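Local coordinates for putative immunoglobulin-blocking virulence protein (Mycoplasma mycoides subsp. capri, PDB 7ADK) that is a putative virulence protein thought to block host immunoglobulins and so to aid evasion of host immunity by the mycoplasma, at residues 261-266 / 284-289. Residues are numbered along the deposited sequence; the frame is centred on the assembly and turned at random.
Sequences FLKSEA and YIWLIA
The irregular loop 261-266 runs beside the last turns of helix 280-288, its backbone nearest at Lys263 and Leu287, whose CA atoms are 6.9 Å apart. Lys263 bridges the gap with a long chain. With CG turned away from the backbone N (chi1 179°) and one bend at chi2, the chain reaches the indole of Trp286, which it crosses at about a right angle. There NZ lies over the six-membered ring, 3.0 Å from its centroid and 16° off the ring normal, a cation-pi contact that suits an electron-rich indole. The same ammonium gives a weak hydrogen bond to Trp286 O (NZ to O 2.9 Å), a carbonyl near the C-terminal end of the helix, where the dipole would probably favour a positive charge. Lysine combines this charge with an apolar stem: its CE rests 3.6 Å from Leu287 CD1. Ala266, small enough to come up to the benzo ring, sets its CB 4.0 Å from Trp286 CZ2. Asn290 ND2 also hydrogen-bonds Trp286 O, and the Ser264 amide is held by Asp292 OD1. Around this buried contact, helix 270-273 brings Tyr270 against both Lys263 and Trp286, while Leu253 of helix 247-253 packs on Leu287 and Phe214 of helix 209-218 on Ile285 and Ile288.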
ATOM      1  N   PHE A 261      47.526  25.798  20.438  1.00 96.22           N
ATOM      2  CA  PHE A 261      48.775  25.516  19.720  1.00 96.22           C
ATOM      3  C   PHE A 261      48.631  25.401  18.191  1.00 96.22           C
ATOM      4  O   PHE A 261      49.638  25.316  17.492  1.00 96.22           O
ATOM      5  CB  PHE A 261      49.445  24.290  20.345  1.00 96.22           C
ATOM      6  CG  PHE A 261      49.973  24.554  21.738  1.00 96.22           C
ATOM      7  CD1 PHE A 261      51.072  25.410  21.905  1.00 96.22           C
ATOM      8  CD2 PHE A 261      49.360  23.982  22.865  1.00 96.22           C
ATOM      9  CE1 PHE A 261      51.563  25.684  23.190  1.00 96.22           C
ATOM     10  CE2 PHE A 261      49.857  24.246  24.150  1.00 96.22           C
ATOM     11  CZ  PHE A 261      50.959  25.097  24.312  1.00 96.22           C
ATOM     12  N   LEU A 262      47.402  25.416  17.659  1.00 91.09           N
ATOM     13  CA  LEU A 262      47.073  25.213  16.238  1.00 91.09           C
ATOM     14  C   LEU A 262      46.134  26.330  15.734  1.00 91.09           C
ATOM     15  O   LEU A 262      45.049  26.068  15.225  1.00 91.09           O
ATOM     16  CB  LEU A 262      46.529  23.777  16.008  1.00 91.09           C
ATOM     17  CG  LEU A 262      47.443  22.615  16.469  1.00 91.09           C
ATOM     18  CD1 LEU A 262      47.066  22.085  17.856  1.00 91.09           C
ATOM     19  CD2 LEU A 262      47.345  21.425  15.522  1.00 91.09           C
ATOM     20  N   LYS A 263      46.504  27.594  15.969  1.00 93.43           N
ATOM     21  CA  LYS A 263      45.620  28.775  15.880  1.00 93.43           C
ATOM     22  C   LYS A 263      46.305  30.035  15.302  1.00 93.43           C
ATOM     23  O   LYS A 263      45.824  31.149  15.482  1.00 93.43           O
ATOM     24  CB  LYS A 263      44.967  28.930  17.269  1.00 93.43           C
ATOM     25  CG  LYS A 263      43.998  30.081  17.531  1.00 93.43           C
ATOM     26  CD  LYS A 263      42.898  30.307  16.492  1.00 93.43           C
ATOM     27  CE  LYS A 263      41.972  31.363  17.102  1.00 93.43           C
ATOM     28  NZ  LYS A 263      40.972  31.899  16.181  1.00 93.43           N
ATOM     29  N   SER A 264      47.402  29.877  14.561  1.00 95.71           N
ATOM     30  CA  SER A 264      48.131  30.945  13.840  1.00 95.71           C
ATOM     31  C   SER A 264      48.548  32.151  14.714  1.00 95.71           C
ATOM     32  O   SER A 264      48.932  31.984  15.865  1.00 95.71           O
ATOM     33  CB  SER A 264      47.389  31.309  12.542  1.00 95.71           C
ATOM     34  OG  SER A 264      46.244  32.096  12.749  1.00 95.71           O
ATOM     35  N   GLU A 265      48.514  33.387  14.212  1.00101.27           N
ATOM     36  CA  GLU A 265      48.753  34.619  14.985  1.00101.27           C
ATOM     37  C   GLU A 265      47.577  34.973  15.912  1.00101.27           C
ATOM     38  O   GLU A 265      47.764  35.647  16.923  1.00101.27           O
ATOM     39  CB  GLU A 265      49.100  35.750  14.004  1.00101.27           C
ATOM     40  CG  GLU A 265      49.251  37.176  14.566  1.00101.27           C
ATOM     41  CD  GLU A 265      47.965  38.030  14.576  1.00101.27           C
ATOM     42  OE1 GLU A 265      46.852  37.506  14.536  1.00101.27           O
ATOM     43  OE2 GLU A 265      48.055  39.259  14.597  1.00101.27           O
ATOM     44  N   ALA A 266      46.387  34.435  15.641  1.00100.61           N
ATOM     45  CA  ALA A 266      45.203  34.637  16.465  1.00100.61           C
ATOM     46  C   ALA A 266      45.317  34.031  17.882  1.00100.61           C
ATOM     47  O   ALA A 266      44.430  34.241  18.700  1.00100.61           O
ATOM     48  CB  ALA A 266      43.996  34.109  15.698  1.00100.61           C
ATOM     49  N   TYR A 284      33.191  28.853  17.158  1.00 89.68           N
ATOM     50  CA  TYR A 284      34.122  27.832  16.673  1.00 89.68           C
ATOM     51  C   TYR A 284      34.288  27.872  15.135  1.00 89.68           C
ATOM     52  O   TYR A 284      35.300  27.417  14.615  1.00 89.68           O
ATOM     53  CB  TYR A 284      33.933  26.551  17.514  1.00 89.68           C
ATOM     54  CG  TYR A 284      32.892  25.478  17.254  1.00 89.68           C
ATOM     55  CD1 TYR A 284      31.536  25.754  17.459  1.00 89.68           C
ATOM     56  CD2 TYR A 284      33.295  24.158  17.528  1.00 89.68           C
ATOM     57  CE1 TYR A 284      30.579  24.753  17.696  1.00 89.68           C
ATOM     58  CE2 TYR A 284      32.373  23.142  17.819  1.00 89.68           C
ATOM     59  CZ  TYR A 284      30.998  23.427  17.872  1.00 89.68           C
ATOM     60  OH  TYR A 284      30.104  22.450  18.143  1.00 89.68           O
ATOM     61  N   ILE A 285      33.449  28.655  14.430  1.00 84.49           N
ATOM     62  CA  ILE A 285      33.733  29.251  13.103  1.00 84.49           C
ATOM     63  C   ILE A 285      35.031  30.082  13.101  1.00 84.49           C
ATOM     64  O   ILE A 285      35.830  30.019  12.165  1.00 84.49           O
ATOM     65  CB  ILE A 285      32.529  30.118  12.628  1.00 84.49           C
ATOM     66  CG1 ILE A 285      31.374  29.206  12.160  1.00 84.49           C
ATOM     67  CG2 ILE A 285      32.880  31.097  11.496  1.00 84.49           C
ATOM     68  CD1 ILE A 285      30.056  29.912  11.834  1.00 84.49           C
ATOM     69  N   TRP A 286      35.275  30.875  14.143  1.00 86.63           N
ATOM     70  CA  TRP A 286      36.477  31.690  14.271  1.00 86.63           C
ATOM     71  C   TRP A 286      37.720  30.842  14.570  1.00 86.63           C
ATOM     72  O   TRP A 286      38.836  31.315  14.360  1.00 86.63           O
ATOM     73  CB  TRP A 286      36.228  32.819  15.287  1.00 86.63           C
ATOM     74  CG  TRP A 286      37.283  33.870  15.423  1.00 86.63           C
ATOM     75  CD1 TRP A 286      37.422  34.971  14.655  1.00 86.63           C
ATOM     76  CD2 TRP A 286      38.356  33.948  16.403  1.00 86.63           C
ATOM     77  NE1 TRP A 286      38.564  35.647  15.017  1.00 86.63           N
ATOM     78  CE2 TRP A 286      39.205  35.034  16.061  1.00 86.63           C
ATOM     79  CE3 TRP A 286      38.681  33.230  17.568  1.00 86.63           C
ATOM     80  CZ2 TRP A 286      40.380  35.315  16.764  1.00 86.63           C
ATOM     81  CZ3 TRP A 286      39.813  33.561  18.332  1.00 86.63           C
ATOM     82  CH2 TRP A 286      40.688  34.569  17.909  1.00 86.63           C
ATOM     83  N   LEU A 287      37.604  29.584  15.007  1.00 82.88           N
ATOM     84  CA  LEU A 287      38.753  28.669  15.077  1.00 82.88           C
ATOM     85  C   LEU A 287      39.144  28.187  13.678  1.00 82.88           C
ATOM     86  O   LEU A 287      40.241  28.480  13.235  1.00 82.88           O
ATOM     87  CB  LEU A 287      38.526  27.495  16.050  1.00 82.88           C
ATOM     88  CG  LEU A 287      38.737  27.714  17.552  1.00 82.88           C
ATOM     89  CD1 LEU A 287      40.079  28.345  17.855  1.00 82.88           C
ATOM     90  CD2 LEU A 287      37.668  28.551  18.205  1.00 82.88           C
ATOM     91  N   ILE A 288      38.253  27.529  12.945  1.00 80.91           N
ATOM     92  CA  ILE A 288      38.530  27.015  11.594  1.00 80.91           C
ATOM     93  C   ILE A 288      39.011  28.112  10.637  1.00 80.91           C
ATOM     94  O   ILE A 288      39.983  27.898   9.920  1.00 80.91           O
ATOM     95  CB  ILE A 288      37.315  26.245  11.021  1.00 80.91           C
ATOM     96  CG1 ILE A 288      36.043  27.101  10.878  1.00 80.91           C
ATOM     97  CG2 ILE A 288      37.030  25.031  11.895  1.00 80.91           C
ATOM     98  CD1 ILE A 288      34.785  26.365  10.433  1.00 80.91           C
ATOM     99  N   ALA A 289      38.433  29.316  10.674  1.00 83.36           N
ATOM    100  CA  ALA A 289      38.874  30.441   9.849  1.00 83.36           C
ATOM    101  C   ALA A 289      40.226  31.071  10.269  1.00 83.36           C
ATOM    102  O   ALA A 289      40.669  32.024   9.634  1.00 83.36           O
ATOM    103  CB  ALA A 289      37.753  31.469   9.806  1.00 83.36           C
TER